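Local coordinates for protein lipase (Acinetobacter baumannii, PDB 4OPM) that probably hydrolyses the ester bonds of acylglycerol lipids, as a putative triacylglycerol lipase of the alpha/beta hydrolase fold, at residues 92-97 against 123-128; 155-160 against 247-252; 162-167 against 206-211. One frame throughout, in Å; residues are numbered along the deposited sequence. Where two conformers were deposited one is given.

Contact 1: 92-97 against 123-128; sequences YSVPNL and GSIALL
V94 lays its CG1 methyl into the angle between two side chains one turn apart on the opposing helix, I125 and L128. CG1 stands 4.0 Å from CD2 of L128 and at nearly the same distance from CG1 of I125. The rotamer, with CG1 opposite the backbone N across the CA-CB bond (chi1 172°), turns this methyl toward the helix.

L128 reaches across by its CD2 branch. This methyl passes V94 and comes to rest against the first helical turn, where L128 CD2 is 3.7 Å from P95 CA. It meets the N-CA edge of the proline, while CB of P95 points away and stands farther off, so the leucine packs on main chain as much as on side chain. I125 also reaches L97: its extended CG1-CD1 arm puts CD1 4.0 Å from L97 CD1, and CB of L97 is almost as near.

No hydrogen bond spans the pair, and 245 Å² is buried, mostly between apolar side chains. The start of helix 94-107 is fixed from within: S93, at the N-cap, accepts through OG from N96 N (3.2 Å, N-H...O angle 157°).

The contact joins helix 94-107 to helix 121-132, which starts within the GxSxG pattern thought to form the nucleophile elbow of such a hydrolase; I125 touches residues of that pattern. Around the pair, helix 223-231 meets L128 through L229, and A126 and L127 lie against L140 of strand 137-143.

Contact 2: 155-160 against 247-252; sequences IYLKDP and IINVEV
L157 and Y156, successive residues of the short helix 155-158, carry the first shell by meeting different parts of the loop ahead of helix 251-259. CD1 of L157 makes several contacts: it lies 3.8 Å from I248 CG2, and the two side chains meet at roughly a right angle. The same CD1 is 3.6 Å from N249 OD1, a van der Waals approach to a polar atom, while V252 CG2 stands farther off at 4.4 Å. Y156 meets I247 obliquely, its CE2 being 3.8 Å from I247 CD1. Both isoleucine torsions are near -50° (chi1 -49°, chi2 -55°), and this folded chain brings CD1 up to the ring although CB does not face the helix.

The second shell holds the loop in shape. N249 ND2 donates to E251 OE1 over 3.0 Å with an N-H...O angle of 169°; E251 OE1 lies in the amide plane of N249 and is met on its anti side. ND2 also bonds S151 O, and OD1 accepts from N153 N, which ties the amide to the chain just before helix 155-158. D245, the likely acid of a Ser-His-Asp triad, accepts through OD1 from the backbone N of both I247 and I248.

Across the two segments themselves there is no hydrogen bond: the 233 Å² interface is mainly apolar, and I247 O and N249 OD1 meet the other segment in van der Waals contact only. Their hydrogen bonds go to the residues just ahead of helix 155-158, I247 O to T154 OG1 and N249 OD1 to N153 N. Hydrocarbon packing thus seats this helix on the loop that follows the presumed triad aspartate, and the buried N249 amide has partners at both ends.

Contact 3: 162-167 against 206-211; sequences YLKQLL and QTQKLV
The 3-10 segment 162-166 and the residue after it run beside helix 190-220 in opposite chain directions, L163 CA lying 7.0 Å from V211 CA and L167 CA 7.4 Å from T207 CA. K164, L167, Q208 and V211 carry most of the interface.

V211 spreads its two methyls over different partners. Its CG1 touches the aliphatic chain of K164 at CG, 4.1 Å away, and approaches CB of L163. L167 was modelled in two conformers, and both of its contacts hold for the one described here. In it, L167 CD1 meets V211 CG2 at 3.7 Å. The other branch of L167 lies across the end of Q208, with CD2 3.5 Å from NE2 and little farther from CD, an apolar contact with the amide group.

K164 runs extended as far as CE and then bends at its last torsion (chi4 -77°), bringing NZ to Q208 OE1 at 2.8 Å. The C=O...N angle is 120°, but the ammonium stands 49° out of the amide's carbonyl plane, and this elevation takes it off the lone pair. Q208 contributes by a bend at chi2, and the two chains cross at about a right angle. NZ has a second partner in the salt bridge to D212 OD1.

With 276 Å² buried at the surface of the protein, the contact is amphipathic: leucine and valine pack together, while the lysine lends its methylenes to them and its charge to the polar side. Sharing NZ between a neutral amide and the carboxylate of D212 probably restrains the lysine end and anchors the 3-10 turn to helix 190-220 by a polar link as well as by packing.

From the N terminus, contact 1 comes first and closes a short loop containing strand 114-119, tying helix 94-107 to helix 121-132; it is in series with the other two. Contact 2 then closes a much longer, mostly helical loop that also takes in strand 237-242, bringing helix 155-158 to the start of helix 251-259. Contact 3 is nested inside that loop and fastens its early 3-10 segment to helix 190-220. Contacts 2 and 3 touch where L166 CD1 lies 3.7 Å from Y156 CE1. Contact 1 reaches contact 3 through Y92 OH and Q206 OE1, a probable hydrogen bond of 2.6 Å, whereas contacts 1 and 2 remain about 7 Å apart at their nearest atoms.

Contact 1: 92-97 against 123-128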
ATOM      1  N   TYR A  92       5.687   5.954 -14.586  1.00 22.19           N
ATOM      2  CA  TYR A  92       5.287   5.759 -13.191  1.00 21.22           C
ATOM      3  C   TYR A  92       3.901   6.342 -12.844  1.00 23.67           C
ATOM      4  O   TYR A  92       3.577   6.472 -11.656  1.00 22.07           O
ATOM      5  CB  TYR A  92       6.339   6.377 -12.257  1.00 21.83           C
ATOM      6  CG  TYR A  92       7.658   5.645 -12.267  1.00 22.17           C
ATOM      7  CD1 TYR A  92       7.891   4.577 -11.406  1.00 22.51           C
ATOM      8  CD2 TYR A  92       8.689   6.040 -13.117  1.00 22.87           C
ATOM      9  CE1 TYR A  92       9.114   3.908 -11.399  1.00 21.25           C
ATOM     10  CE2 TYR A  92       9.913   5.376 -13.128  1.00 23.98           C
ATOM     11  CZ  TYR A  92      10.120   4.308 -12.267  1.00 27.06           C
ATOM     12  OH  TYR A  92      11.329   3.652 -12.262  1.00 27.52           O
ATOM     13  N   SER A  93       3.071   6.664 -13.854  1.00 23.02           N
ATOM     14  CA  SER A  93       1.740   7.206 -13.560  1.00 22.32           C
ATOM     15  C   SER A  93       0.853   6.159 -12.896  1.00 24.72           C
ATOM     16  O   SER A  93       1.015   4.964 -13.168  1.00 24.19           O
ATOM     17  CB  SER A  93       1.074   7.714 -14.835  1.00 25.66           C
ATOM     18  OG  SER A  93       0.615   6.635 -15.633  1.00 29.29           O
ATOM     19  N   VAL A  94      -0.089   6.598 -12.035  1.00 21.34           N
ATOM     20  CA  VAL A  94      -1.045   5.712 -11.348  1.00 21.72           C
ATOM     21  C   VAL A  94      -1.819   4.859 -12.407  1.00 24.21           C
ATOM     22  O   VAL A  94      -1.858   3.641 -12.227  1.00 22.58           O
ATOM     23  CB  VAL A  94      -1.978   6.482 -10.372  1.00 26.35           C
ATOM     24  CG1 VAL A  94      -3.092   5.589  -9.817  1.00 26.57           C
ATOM     25  CG2 VAL A  94      -1.162   7.077  -9.230  1.00 25.89           C
ATOM     26  N   PRO A  95      -2.345   5.423 -13.536  1.00 22.57           N
ATOM     27  CA  PRO A  95      -2.992   4.567 -14.552  1.00 21.98           C
ATOM     28  C   PRO A  95      -2.080   3.440 -15.062  1.00 24.39           C
ATOM     29  O   PRO A  95      -2.561   2.320 -15.226  1.00 24.55           O
ATOM     30  CB  PRO A  95      -3.332   5.554 -15.686  1.00 24.47           C
ATOM     31  CG  PRO A  95      -3.497   6.864 -14.989  1.00 29.97           C
ATOM     32  CD  PRO A  95      -2.432   6.852 -13.927  1.00 25.27           C
ATOM     33  N   ASN A  96      -0.777   3.719 -15.299  1.00 19.98           N
ATOM     34  CA  ASN A  96       0.150   2.681 -15.782  1.00 20.45           C
ATOM     35  C   ASN A  96       0.459   1.665 -14.677  1.00 22.57           C
ATOM     36  O   ASN A  96       0.553   0.472 -14.958  1.00 22.06           O
ATOM     37  CB  ASN A  96       1.450   3.257 -16.354  1.00 20.86           C
ATOM     38  CG  ASN A  96       2.211   2.231 -17.159  1.00 29.00           C
ATOM     39  OD1 ASN A  96       1.625   1.504 -17.963  1.00 24.77           O
ATOM     40  ND2 ASN A  96       3.519   2.086 -16.914  1.00 23.41           N
ATOM     41  N   LEU A  97       0.570   2.117 -13.422  1.00 18.75           N
ATOM     42  CA  LEU A  97       0.810   1.190 -12.312  1.00 18.67           C
ATOM     43  C   LEU A  97      -0.376   0.218 -12.172  1.00 23.17           C
ATOM     44  O   LEU A  97      -0.153  -0.981 -12.041  1.00 22.93           O
ATOM     45  CB  LEU A  97       1.082   1.950 -10.990  1.00 18.34           C
ATOM     46  CG  LEU A  97       2.344   2.824 -10.965  1.00 23.04           C
ATOM     47  CD1 LEU A  97       2.426   3.631  -9.679  1.00 23.11           C
ATOM     48  CD2 LEU A  97       3.618   2.005 -11.162  1.00 23.85           C
ATOM     49  N   GLY A 123      -3.822   2.371  -2.034  1.00 16.91           N
ATOM     50  CA  GLY A 123      -5.280   2.475  -1.991  1.00 16.53           C
ATOM     51  C   GLY A 123      -5.799   3.117  -3.275  1.00 19.93           C
ATOM     52  O   GLY A 123      -6.815   2.681  -3.832  1.00 20.30           O
ATOM     53  N   SER A 124      -5.088   4.148  -3.780  1.00 17.25           N
ATOM     54  CA  SER A 124      -5.463   4.824  -5.047  1.00 17.70           C
ATOM     55  C   SER A 124      -5.421   3.834  -6.207  1.00 20.19           C
ATOM     56  O   SER A 124      -6.353   3.786  -7.012  1.00 20.57           O
ATOM     57  CB  SER A 124      -4.532   5.997  -5.354  1.00 21.04           C
ATOM     58  OG  SER A 124      -4.542   6.920  -4.282  1.00 26.38           O
ATOM     59  N   ILE A 125      -4.352   3.025  -6.267  1.00 17.29           N
ATOM     60  CA  ILE A 125      -4.160   1.991  -7.286  1.00 17.21           C
ATOM     61  C   ILE A 125      -5.272   0.937  -7.150  1.00 20.04           C
ATOM     62  O   ILE A 125      -5.866   0.556  -8.164  1.00 20.17           O
ATOM     63  CB  ILE A 125      -2.728   1.372  -7.183  1.00 19.87           C
ATOM     64  CG1 ILE A 125      -1.641   2.441  -7.536  1.00 19.90           C
ATOM     65  CG2 ILE A 125      -2.602   0.133  -8.088  1.00 20.52           C
ATOM     66  CD1 ILE A 125      -0.170   2.085  -7.110  1.00 24.63           C
ATOM     67  N   ALA A 126      -5.581   0.507  -5.895  1.00 17.08           N
ATOM     68  CA  ALA A 126      -6.636  -0.479  -5.642  1.00 17.92           C
ATOM     69  C   ALA A 126      -7.999   0.025  -6.166  1.00 22.19           C
ATOM     70  O   ALA A 126      -8.721  -0.741  -6.802  1.00 21.81           O
ATOM     71  CB  ALA A 126      -6.713  -0.815  -4.154  1.00 18.01           C
ATOM     72  N   LEU A 127      -8.303   1.324  -5.957  1.00 19.40           N
ATOM     73  CA  LEU A 127      -9.535   1.976  -6.424  1.00 20.14           C
ATOM     74  C   LEU A 127      -9.624   1.956  -7.954  1.00 24.19           C
ATOM     75  O   LEU A 127     -10.660   1.581  -8.508  1.00 23.07           O
ATOM     76  CB  LEU A 127      -9.621   3.425  -5.898  1.00 19.96           C
ATOM     77  CG  LEU A 127     -10.079   3.567  -4.426  1.00 25.03           C
ATOM     78  CD1 LEU A 127      -9.689   4.928  -3.846  1.00 26.07           C
ATOM     79  CD2 LEU A 127     -11.570   3.337  -4.277  1.00 26.88           C
ATOM     80  N   LEU A 128      -8.526   2.314  -8.638  1.00 22.12           N
ATOM     81  CA  LEU A 128      -8.499   2.311 -10.102  1.00 23.20           C
ATOM     82  C   LEU A 128      -8.669   0.881 -10.634  1.00 25.84           C
ATOM     83  O   LEU A 128      -9.433   0.660 -11.573  1.00 25.61           O
ATOM     84  CB  LEU A 128      -7.202   2.950 -10.615  1.00 23.93           C
ATOM     85  CG  LEU A 128      -7.208   3.494 -12.042  1.00 30.90           C
ATOM     86  CD1 LEU A 128      -8.399   4.455 -12.283  1.00 31.40           C
ATOM     87  CD2 LEU A 128      -5.899   4.195 -12.345  1.00 34.75           C
TER

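Contact 2: 155-160 against 247-252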
ATOM      1  N   ILE A 155      -1.884  19.971   3.626  1.00 22.22           N
ATOM      2  CA  ILE A 155      -1.063  20.684   2.651  0.60 22.94           C
ATOM      3  C   ILE A 155      -0.686  19.744   1.472  1.00 26.02           C
ATOM      4  O   ILE A 155      -0.579  20.213   0.339  1.00 26.26           O
ATOM      5  CB  ILE A 155       0.178  21.324   3.351  0.60 26.48           C
ATOM      6  CG1 ILE A 155       0.796  22.456   2.525  0.60 27.69           C
ATOM      7  CG2 ILE A 155       1.231  20.292   3.801  0.60 26.11           C
ATOM      8  CD1 ILE A 155      -0.012  23.795   2.475  0.60 37.87           C
ATOM      9  N   TYR A 156      -0.520  18.423   1.730  1.00 23.56           N
ATOM     10  CA  TYR A 156      -0.141  17.450   0.694  1.00 22.25           C
ATOM     11  C   TYR A 156      -1.256  17.226  -0.320  1.00 26.89           C
ATOM     12  O   TYR A 156      -0.963  17.033  -1.500  1.00 27.62           O
ATOM     13  CB  TYR A 156       0.286  16.113   1.330  1.00 21.89           C
ATOM     14  CG  TYR A 156       1.295  16.320   2.438  1.00 21.58           C
ATOM     15  CD1 TYR A 156       2.613  16.663   2.148  1.00 23.71           C
ATOM     16  CD2 TYR A 156       0.914  16.266   3.774  1.00 20.96           C
ATOM     17  CE1 TYR A 156       3.535  16.918   3.162  1.00 22.65           C
ATOM     18  CE2 TYR A 156       1.829  16.510   4.799  1.00 21.32           C
ATOM     19  CZ  TYR A 156       3.142  16.832   4.486  1.00 24.81           C
ATOM     20  OH  TYR A 156       4.067  17.101   5.464  1.00 23.02           O
ATOM     21  N   LEU A 157      -2.520  17.238   0.131  1.00 22.19           N
ATOM     22  CA  LEU A 157      -3.665  17.040  -0.764  1.00 22.61           C
ATOM     23  C   LEU A 157      -3.999  18.337  -1.515  1.00 27.63           C
ATOM     24  O   LEU A 157      -4.350  18.288  -2.698  1.00 27.33           O
ATOM     25  CB  LEU A 157      -4.909  16.539   0.011  1.00 21.89           C
ATOM     26  CG  LEU A 157      -4.844  15.135   0.645  1.00 25.98           C
ATOM     27  CD1 LEU A 157      -6.050  14.904   1.555  1.00 26.47           C
ATOM     28  CD2 LEU A 157      -4.784  14.032  -0.430  1.00 26.05           C
ATOM     29  N   LYS A 158      -3.921  19.488  -0.815  1.00 25.74           N
ATOM     30  CA  LYS A 158      -4.243  20.802  -1.388  1.00 26.68           C
ATOM     31  C   LYS A 158      -3.212  21.212  -2.443  1.00 31.55           C
ATOM     32  O   LYS A 158      -3.580  21.789  -3.477  1.00 30.57           O
ATOM     33  CB  LYS A 158      -4.367  21.866  -0.293  1.00 29.46           C
ATOM     34  CG  LYS A 158      -5.639  21.726   0.542  1.00 45.46           C
ATOM     35  CD  LYS A 158      -5.754  22.840   1.571  1.00 58.55           C
ATOM     36  CE  LYS A 158      -7.048  22.769   2.342  1.00 68.55           C
ATOM     37  NZ  LYS A 158      -7.264  23.991   3.159  1.00 79.76           N
ATOM     38  N   ASP A 159      -1.938  20.889  -2.201  1.00 28.13           N
ATOM     39  CA  ASP A 159      -0.859  21.162  -3.142  1.00 28.25           C
ATOM     40  C   ASP A 159       0.145  20.004  -3.092  1.00 30.99           C
ATOM     41  O   ASP A 159       1.070  20.034  -2.270  1.00 29.94           O
ATOM     42  CB  ASP A 159      -0.189  22.531  -2.888  1.00 30.49           C
ATOM     43  CG  ASP A 159       0.892  22.895  -3.899  1.00 37.50           C
ATOM     44  OD1 ASP A 159       1.156  22.081  -4.817  1.00 36.53           O
ATOM     45  OD2 ASP A 159       1.492  23.979  -3.758  1.00 46.71           O
ATOM     46  N   PRO A 160      -0.020  18.995  -3.991  1.00 27.92           N
ATOM     47  CA  PRO A 160       0.880  17.827  -3.983  1.00 27.58           C
ATOM     48  C   PRO A 160       2.362  18.144  -4.211  1.00 29.24           C
ATOM     49  O   PRO A 160       3.161  17.220  -4.065  1.00 26.66           O
ATOM     50  CB  PRO A 160       0.314  16.921  -5.081  1.00 29.99           C
ATOM     51  CG  PRO A 160      -1.097  17.343  -5.219  1.00 34.45           C
ATOM     52  CD  PRO A 160      -1.097  18.820  -4.981  1.00 30.54           C
ATOM     53  N   ILE A 247      -1.070  13.165   6.635  1.00 18.18           N
ATOM     54  CA  ILE A 247      -0.906  13.147   5.182  1.00 16.82           C
ATOM     55  C   ILE A 247      -2.263  13.292   4.500  1.00 20.19           C
ATOM     56  O   ILE A 247      -2.412  14.124   3.608  1.00 20.33           O
ATOM     57  CB  ILE A 247      -0.140  11.863   4.719  1.00 19.08           C
ATOM     58  CG1 ILE A 247       1.171  11.627   5.544  1.00 18.85           C
ATOM     59  CG2 ILE A 247       0.139  11.883   3.203  1.00 18.58           C
ATOM     60  CD1 ILE A 247       2.176  12.802   5.589  1.00 21.56           C
ATOM     61  N   ILE A 248      -3.223  12.439   4.883  1.00 17.29           N
ATOM     62  CA  ILE A 248      -4.592  12.414   4.363  1.00 17.05           C
ATOM     63  C   ILE A 248      -5.495  12.485   5.588  1.00 21.58           C
ATOM     64  O   ILE A 248      -5.573  11.512   6.349  1.00 20.15           O
ATOM     65  CB  ILE A 248      -4.858  11.179   3.451  1.00 18.76           C
ATOM     66  CG1 ILE A 248      -3.714  10.983   2.397  1.00 19.17           C
ATOM     67  CG2 ILE A 248      -6.223  11.311   2.764  1.00 20.27           C
ATOM     68  CD1 ILE A 248      -3.769   9.700   1.589  1.00 24.91           C
ATOM     69  N   ASN A 249      -6.142  13.648   5.806  1.00 19.55           N
ATOM     70  CA  ASN A 249      -6.960  13.901   6.997  1.00 18.76           C
ATOM     71  C   ASN A 249      -8.130  12.921   7.102  1.00 21.07           C
ATOM     72  O   ASN A 249      -8.768  12.589   6.099  1.00 19.28           O
ATOM     73  CB  ASN A 249      -7.453  15.349   7.054  1.00 17.81           C
ATOM     74  CG  ASN A 249      -8.163  15.801   5.809  1.00 27.30           C
ATOM     75  OD1 ASN A 249      -7.578  15.853   4.716  1.00 21.46           O
ATOM     76  ND2 ASN A 249      -9.426  16.160   5.955  1.00 24.87           N
ATOM     77  N   VAL A 250      -8.428  12.512   8.349  1.00 17.56           N
ATOM     78  CA  VAL A 250      -9.423  11.509   8.720  1.00 17.44           C
ATOM     79  C   VAL A 250     -10.839  11.783   8.120  1.00 20.88           C
ATOM     80  O   VAL A 250     -11.550  10.819   7.846  1.00 20.55           O
ATOM     81  CB  VAL A 250      -9.457  11.314  10.268  1.00 21.03           C
ATOM     82  CG1 VAL A 250      -9.991  12.553  10.994  1.00 21.16           C
ATOM     83  CG2 VAL A 250     -10.236  10.056  10.660  1.00 20.83           C
ATOM     84  N   GLU A 251     -11.225  13.056   7.880  1.00 19.61           N
ATOM     85  CA  GLU A 251     -12.552  13.397   7.314  1.00 21.32           C
ATOM     86  C   GLU A 251     -12.804  12.718   5.967  1.00 24.64           C
ATOM     87  O   GLU A 251     -13.945  12.418   5.613  1.00 24.20           O
ATOM     88  CB  GLU A 251     -12.704  14.924   7.142  1.00 23.42           C
ATOM     89  CG  GLU A 251     -12.853  15.663   8.467  1.00 28.76           C
ATOM     90  CD  GLU A 251     -11.595  15.863   9.292  1.00 39.87           C
ATOM     91  OE1 GLU A 251     -10.472  15.722   8.749  1.00 28.84           O
ATOM     92  OE2 GLU A 251     -11.739  16.146  10.502  1.00 37.60           O
ATOM     93  N   VAL A 252     -11.722  12.456   5.243  1.00 20.88           N
ATOM     94  CA  VAL A 252     -11.709  11.798   3.943  1.00 20.99           C
ATOM     95  C   VAL A 252     -12.299  10.362   4.061  1.00 23.96           C
ATOM     96  O   VAL A 252     -12.937   9.916   3.111  1.00 23.59           O
ATOM     97  CB  VAL A 252     -10.249  11.834   3.429  1.00 24.97           C
ATOM     98  CG1 VAL A 252      -9.928  10.690   2.493  1.00 24.85           C
ATOM     99  CG2 VAL A 252      -9.921  13.196   2.821  1.00 24.46           C
TER

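Contact 3: 162-167 against 206-211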
ATOM      1  N   TYR A 162       4.040  19.669  -2.178  1.00 25.50           N
ATOM      2  CA  TYR A 162       4.525  19.477  -0.811  1.00 25.11           C
ATOM      3  C   TYR A 162       4.926  18.010  -0.543  1.00 26.79           C
ATOM      4  O   TYR A 162       5.675  17.762   0.405  1.00 24.49           O
ATOM      5  CB  TYR A 162       3.507  19.966   0.211  1.00 26.80           C
ATOM      6  CG  TYR A 162       3.569  21.460   0.410  1.00 31.22           C
ATOM      7  CD1 TYR A 162       2.816  22.320  -0.383  1.00 33.68           C
ATOM      8  CD2 TYR A 162       4.397  22.019   1.380  1.00 32.72           C
ATOM      9  CE1 TYR A 162       2.872  23.701  -0.206  1.00 36.96           C
ATOM     10  CE2 TYR A 162       4.465  23.400   1.562  1.00 34.83           C
ATOM     11  CZ  TYR A 162       3.693  24.236   0.774  1.00 43.06           C
ATOM     12  OH  TYR A 162       3.753  25.594   0.966  1.00 45.74           O
ATOM     13  N   LEU A 163       4.494  17.053  -1.412  1.00 23.65           N
ATOM     14  CA  LEU A 163       4.931  15.654  -1.320  1.00 23.57           C
ATOM     15  C   LEU A 163       6.461  15.557  -1.511  1.00 24.74           C
ATOM     16  O   LEU A 163       7.074  14.606  -1.030  1.00 22.54           O
ATOM     17  CB  LEU A 163       4.211  14.750  -2.344  1.00 24.01           C
ATOM     18  CG  LEU A 163       2.715  14.474  -2.117  1.00 28.95           C
ATOM     19  CD1 LEU A 163       2.133  13.695  -3.276  1.00 29.69           C
ATOM     20  CD2 LEU A 163       2.459  13.729  -0.794  1.00 28.80           C
ATOM     21  N   LYS A 164       7.082  16.567  -2.163  1.00 22.36           N
ATOM     22  CA  LYS A 164       8.539  16.595  -2.345  1.00 22.53           C
ATOM     23  C   LYS A 164       9.281  16.707  -0.999  1.00 27.23           C
ATOM     24  O   LYS A 164      10.417  16.244  -0.904  1.00 27.27           O
ATOM     25  CB  LYS A 164       8.959  17.741  -3.274  1.00 24.38           C
ATOM     26  CG  LYS A 164       8.547  17.494  -4.715  1.00 33.05           C
ATOM     27  CD  LYS A 164       8.848  18.706  -5.583  1.00 44.69           C
ATOM     28  CE  LYS A 164       8.412  18.498  -7.008  1.00 58.63           C
ATOM     29  NZ  LYS A 164       9.369  17.636  -7.752  1.00 71.38           N
ATOM     30  N   GLN A 165       8.636  17.310   0.038  1.00 23.76           N
ATOM     31  CA  GLN A 165       9.226  17.456   1.385  1.00 23.26           C
ATOM     32  C   GLN A 165       9.326  16.112   2.108  1.00 25.93           C
ATOM     33  O   GLN A 165      10.048  15.997   3.104  1.00 24.61           O
ATOM     34  CB  GLN A 165       8.399  18.431   2.240  1.00 24.28           C
ATOM     35  CG  GLN A 165       8.318  19.855   1.661  1.00 25.72           C
ATOM     36  CD  GLN A 165       7.664  20.848   2.586  1.00 35.50           C
ATOM     37  OE1 GLN A 165       6.958  20.503   3.539  1.00 28.07           O
ATOM     38  NE2 GLN A 165       7.851  22.119   2.290  1.00 31.65           N
ATOM     39  N   LEU A 166       8.582  15.105   1.620  1.00 22.03           N
ATOM     40  CA  LEU A 166       8.531  13.768   2.210  1.00 21.27           C
ATOM     41  C   LEU A 166       9.516  12.791   1.542  1.00 25.10           C
ATOM     42  O   LEU A 166       9.623  11.635   1.978  1.00 24.68           O
ATOM     43  CB  LEU A 166       7.091  13.221   2.131  1.00 20.76           C
ATOM     44  CG  LEU A 166       6.002  14.050   2.840  1.00 24.57           C
ATOM     45  CD1 LEU A 166       4.649  13.401   2.686  1.00 24.56           C
ATOM     46  CD2 LEU A 166       6.330  14.282   4.312  1.00 25.39           C
ATOM     47  N   LEU A 167      10.231  13.255   0.500  1.00 23.98           N
ATOM     48  CA  LEU A 167      11.231  12.461  -0.223  0.50 24.25           C
ATOM     49  C   LEU A 167      12.442  12.179   0.653  1.00 27.32           C
ATOM     50  O   LEU A 167      12.935  13.093   1.321  1.00 27.41           O
ATOM     51  CB  LEU A 167      11.683  13.222  -1.476  0.50 25.39           C
ATOM     52  CG  LEU A 167      11.024  12.882  -2.800  0.50 31.03           C
ATOM     53  CD1 LEU A 167       9.502  12.939  -2.738  0.50 30.97           C
ATOM     54  CD2 LEU A 167      11.533  13.793  -3.879  0.50 35.37           C
ATOM     55  N   GLN A 206      13.668   7.457  -8.737  1.00 24.20           N
ATOM     56  CA  GLN A 206      12.421   6.825  -9.173  1.00 22.97           C
ATOM     57  C   GLN A 206      11.233   7.409  -8.397  1.00 26.08           C
ATOM     58  O   GLN A 206      10.210   7.713  -9.008  1.00 25.01           O
ATOM     59  CB  GLN A 206      12.488   5.300  -9.049  1.00 23.06           C
ATOM     60  CG  GLN A 206      13.553   4.675  -9.941  1.00 25.72           C
ATOM     61  CD  GLN A 206      13.567   3.178  -9.824  1.00 42.12           C
ATOM     62  OE1 GLN A 206      12.735   2.483 -10.421  1.00 34.68           O
ATOM     63  NE2 GLN A 206      14.536   2.648  -9.087  1.00 32.95           N
ATOM     64  N   THR A 207      11.377   7.599  -7.072  1.00 21.52           N
ATOM     65  CA  THR A 207      10.335   8.193  -6.233  1.00 19.67           C
ATOM     66  C   THR A 207      10.006   9.605  -6.729  1.00 22.99           C
ATOM     67  O   THR A 207       8.831   9.972  -6.782  1.00 21.35           O
ATOM     68  CB  THR A 207      10.775   8.202  -4.762  1.00 23.62           C
ATOM     69  OG1 THR A 207      11.268   6.905  -4.421  1.00 21.71           O
ATOM     70  CG2 THR A 207       9.638   8.568  -3.821  1.00 21.30           C
ATOM     71  N   GLN A 208      11.042  10.386  -7.113  1.00 20.72           N
ATOM     72  CA  GLN A 208      10.857  11.735  -7.639  1.00 21.79           C
ATOM     73  C   GLN A 208       9.987  11.686  -8.917  1.00 23.71           C
ATOM     74  O   GLN A 208       9.088  12.520  -9.072  1.00 23.29           O
ATOM     75  CB  GLN A 208      12.224  12.400  -7.911  1.00 24.88           C
ATOM     76  CG  GLN A 208      12.148  13.856  -8.425  1.00 48.63           C
ATOM     77  CD  GLN A 208      11.611  14.864  -7.418  1.00 76.50           C
ATOM     78  OE1 GLN A 208      10.398  15.080  -7.284  1.00 75.14           O
ATOM     79  NE2 GLN A 208      12.509  15.539  -6.718  1.00 68.78           N
ATOM     80  N   LYS A 209      10.222  10.686  -9.794  1.00 21.52           N
ATOM     81  CA  LYS A 209       9.446  10.521 -11.033  1.00 22.64           C
ATOM     82  C   LYS A 209       7.979  10.206 -10.695  1.00 25.25           C
ATOM     83  O   LYS A 209       7.079  10.787 -11.304  1.00 24.45           O
ATOM     84  CB  LYS A 209      10.049   9.425 -11.935  1.00 25.21           C
ATOM     85  CG  LYS A 209      11.345   9.853 -12.599  1.00 33.84           C
ATOM     86  CD  LYS A 209      11.980   8.721 -13.391  1.00 42.94           C
ATOM     87  CE  LYS A 209      13.126   9.231 -14.229  1.00 53.11           C
ATOM     88  NZ  LYS A 209      13.775   8.134 -14.988  1.00 62.83           N
ATOM     89  N   LEU A 210       7.757   9.314  -9.709  1.00 22.16           N
ATOM     90  CA  LEU A 210       6.425   8.933  -9.229  0.50 20.91           C
ATOM     91  C   LEU A 210       5.676  10.175  -8.728  1.00 24.78           C
ATOM     92  O   LEU A 210       4.533  10.413  -9.121  1.00 24.52           O
ATOM     93  CB  LEU A 210       6.546   7.879  -8.105  0.50 20.14           C
ATOM     94  CG  LEU A 210       6.703   6.436  -8.555  0.50 23.57           C
ATOM     95  CD1 LEU A 210       7.551   5.639  -7.565  0.50 23.41           C
ATOM     96  CD2 LEU A 210       5.348   5.771  -8.712  0.50 25.15           C
ATOM     97  N   VAL A 211       6.347  10.988  -7.885  1.00 19.60           N
ATOM     98  CA  VAL A 211       5.789  12.220  -7.309  1.00 19.73           C
ATOM     99  C   VAL A 211       5.444  13.219  -8.429  1.00 22.98           C
ATOM    100  O   VAL A 211       4.350  13.772  -8.422  1.00 23.11           O
ATOM    101  CB  VAL A 211       6.741  12.832  -6.250  1.00 22.70           C
ATOM    102  CG1 VAL A 211       6.362  14.273  -5.906  1.00 22.56           C
ATOM    103  CG2 VAL A 211       6.741  11.963  -4.993  1.00 21.78           C
TER